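Local structure of fructokinase (3C8U) at residues A[22-27]-A[93-98]. The protein probably phosphorylates fructose or a related sugar at the expense of ATP, as a kinase of apparently P-loop type. Numbering follows the deposited sequence.
Sequences RQLVAL and HALKHQ
R22, just ahead of strand 23-28, turns the edge of its guanidinium group toward the C-terminal end of helix 85-97, where backbone carbonyls run out of helical N-H partners. CG stands anti to the backbone N, and the chain stays extended until it bends at chi3 (-69°); this path takes the aliphatic part past L95 O and brings NH1 between two acceptors. NH1 donates to L95 O at 2.6 Å and to Q98 O at 2.9 Å. Both acceptors lie at the guanidinium edge, somewhat tilted from its plane, but they are approached differently: Q98 O is met almost head-on, with a C=O...N angle of 174°, whereas L95 O is met more obliquely. Both bonds are bent at the hydrogen. The backbone adds a far straighter one, R22 N to K96 O at 2.8 Å (177° at the hydrogen), aimed at a lone pair in the carbonyl plane.

K96 runs out extended and turns at its last torsion. Two waters accept from its NZ and bridge to R22 O; a long, flexible lysine suits this partly exposed rim, where its ammonium can reach water. Deeper in, L24 CD2 meets L95 CB at 4.0 Å, the two side chains crossing at about a right angle; branched apolar groups suit this buried layer, where L95 also touches I129 of the neighbouring strand 126-131.

Arginine suits its place because its several N-H groups diverge: NE binds C124 O and NH2 binds E99 O while NH1 serves L95 and Q98 at and just beyond the helix end. Carbonyls from two parts of the chain thus share one cation, whose charge should be eased by their dipoles, and the helix terminus is tied to the residue leading into the central strand of the parallel sheet.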
loop_
_atom_site.group_PDB
_atom_site.type_symbol
_atom_site.label_atom_id
_atom_site.label_comp_id
_atom_site.label_asym_id
_atom_site.label_seq_id
_atom_site.Cartn_x
_atom_site.Cartn_y
_atom_site.Cartn_z
ATOM N N ARG A 22 -10.861 10.543 -11.849
ATOM C CA ARG A 22 -10.358 9.208 -11.638
ATOM C C ARG A 22 -10.805 8.713 -10.264
ATOM O O ARG A 22 -10.888 9.475 -9.293
ATOM C CB ARG A 22 -8.834 9.236 -11.758
ATOM C CG ARG A 22 -8.204 7.912 -11.609
ATOM C CD ARG A 22 -6.710 7.986 -11.804
ATOM N NE ARG A 22 -6.341 8.276 -13.182
ATOM C CZ ARG A 22 -5.780 9.397 -13.600
ATOM N NH1 ARG A 22 -5.526 10.390 -12.759
ATOM N NH2 ARG A 22 -5.488 9.538 -14.870
ATOM N N GLN A 23 -11.098 7.428 -10.195
ATOM C CA GLN A 23 -11.504 6.779 -8.931
ATOM C C GLN A 23 -10.316 6.078 -8.277
ATOM O O GLN A 23 -9.431 5.561 -8.946
ATOM C CB GLN A 23 -12.689 5.844 -9.173
ATOM C CG GLN A 23 -13.992 6.658 -9.435
ATOM C CD GLN A 23 -15.186 5.812 -9.828
ATOM O OE1 GLN A 23 -16.171 5.777 -9.112
ATOM N NE2 GLN A 23 -15.091 5.113 -10.951
ATOM N N LEU A 24 -10.304 6.167 -6.956
ATOM C CA LEU A 24 -9.279 5.554 -6.086
ATOM C C LEU A 24 -9.819 4.402 -5.251
ATOM O O LEU A 24 -10.812 4.496 -4.525
ATOM C CB LEU A 24 -8.665 6.598 -5.169
ATOM C CG LEU A 24 -8.020 7.858 -5.788
ATOM C CD1 LEU A 24 -7.232 8.608 -4.710
ATOM C CD2 LEU A 24 -7.100 7.483 -6.867
ATOM N N VAL A 25 -9.117 3.302 -5.371
ATOM C CA VAL A 25 -9.366 2.117 -4.573
ATOM C C VAL A 25 -8.145 1.798 -3.754
ATOM O O VAL A 25 -7.045 1.604 -4.283
ATOM C CB VAL A 25 -9.783 0.887 -5.461
ATOM C CG1 VAL A 25 -9.924 -0.394 -4.605
ATOM C CG2 VAL A 25 -11.073 1.161 -6.222
ATOM N N ALA A 26 -8.350 1.774 -2.443
ATOM C CA ALA A 26 -7.278 1.470 -1.473
ATOM C C ALA A 26 -7.229 -0.009 -1.118
ATOM O O ALA A 26 -8.248 -0.634 -0.851
ATOM C CB ALA A 26 -7.451 2.315 -0.213
ATOM N N LEU A 27 -6.021 -0.565 -1.162
ATOM C CA LEU A 27 -5.760 -1.920 -0.652
ATOM C C LEU A 27 -4.709 -1.787 0.424
ATOM O O LEU A 27 -3.563 -1.446 0.149
ATOM C CB LEU A 27 -5.257 -2.862 -1.750
ATOM C CG LEU A 27 -4.869 -4.252 -1.184
ATOM C CD1 LEU A 27 -6.090 -4.962 -0.593
ATOM C CD2 LEU A 27 -4.216 -5.136 -2.231
ATOM N N HIS A 93 -4.454 13.221 -3.950
ATOM C CA HIS A 93 -5.326 14.315 -4.427
ATOM C C HIS A 93 -5.169 14.564 -5.917
ATOM O O HIS A 93 -6.172 14.736 -6.646
ATOM C CB HIS A 93 -5.191 15.581 -3.602
ATOM C CG HIS A 93 -5.848 15.471 -2.258
ATOM N ND1 HIS A 93 -7.206 15.247 -2.108
ATOM C CD2 HIS A 93 -5.339 15.537 -1.002
ATOM C CE1 HIS A 93 -7.497 15.173 -0.818
ATOM N NE2 HIS A 93 -6.387 15.344 -0.126
ATOM N N ALA A 94 -3.920 14.538 -6.381
ATOM C CA ALA A 94 -3.607 14.848 -7.797
ATOM C C ALA A 94 -4.235 13.796 -8.715
ATOM O O ALA A 94 -4.751 14.097 -9.792
ATOM C CB ALA A 94 -2.084 14.930 -8.050
ATOM N N LEU A 95 -4.241 12.578 -8.231
ATOM C CA LEU A 95 -4.746 11.439 -9.019
ATOM C C LEU A 95 -6.208 11.559 -9.413
ATOM O O LEU A 95 -6.642 11.076 -10.480
ATOM C CB LEU A 95 -4.509 10.121 -8.306
ATOM C CG LEU A 95 -3.083 9.590 -8.387
ATOM C CD1 LEU A 95 -2.889 8.407 -7.431
ATOM C CD2 LEU A 95 -2.685 9.235 -9.845
ATOM N N LYS A 96 -6.965 12.241 -8.569
ATOM C CA LYS A 96 -8.410 12.395 -8.814
ATOM C C LYS A 96 -8.669 13.226 -10.054
ATOM O O LYS A 96 -9.433 12.832 -10.945
ATOM C CB LYS A 96 -9.119 13.030 -7.614
ATOM C CG LYS A 96 -10.620 13.241 -7.812
ATOM C CD LYS A 96 -11.238 13.984 -6.614
ATOM C CE LYS A 96 -12.756 13.850 -6.537
ATOM N NZ LYS A 96 -13.213 12.429 -6.353
ATOM N N HIS A 97 -8.009 14.376 -10.154
ATOM C CA HIS A 97 -8.370 15.273 -11.242
ATOM C C HIS A 97 -7.308 15.640 -12.232
ATOM O O HIS A 97 -7.619 16.236 -13.258
ATOM C CB HIS A 97 -9.077 16.509 -10.717
ATOM C CG HIS A 97 -10.548 16.283 -10.521
ATOM N ND1 HIS A 97 -11.369 15.839 -11.541
ATOM C CD2 HIS A 97 -11.338 16.393 -9.424
ATOM C CE1 HIS A 97 -12.600 15.710 -11.087
ATOM N NE2 HIS A 97 -12.610 16.031 -9.805
ATOM N N GLN A 98 -6.076 15.230 -11.987
ATOM C CA GLN A 98 -5.036 15.423 -13.018
ATOM C C GLN A 98 -5.071 14.281 -14.013
ATOM O O GLN A 98 -5.295 13.130 -13.642
ATOM C CB GLN A 98 -3.638 15.542 -12.405
ATOM C CG GLN A 98 -3.532 16.662 -11.462
ATOM C CD GLN A 98 -3.810 18.006 -12.129
ATOM O OE1 GLN A 98 -4.712 18.740 -11.721
ATOM N NE2 GLN A 98 -3.028 18.332 -13.157
HETATM O O HOH W 1 -12.996 11.013 -8.906
HETATM O O HOH W 2 -11.629 9.846 -6.571
#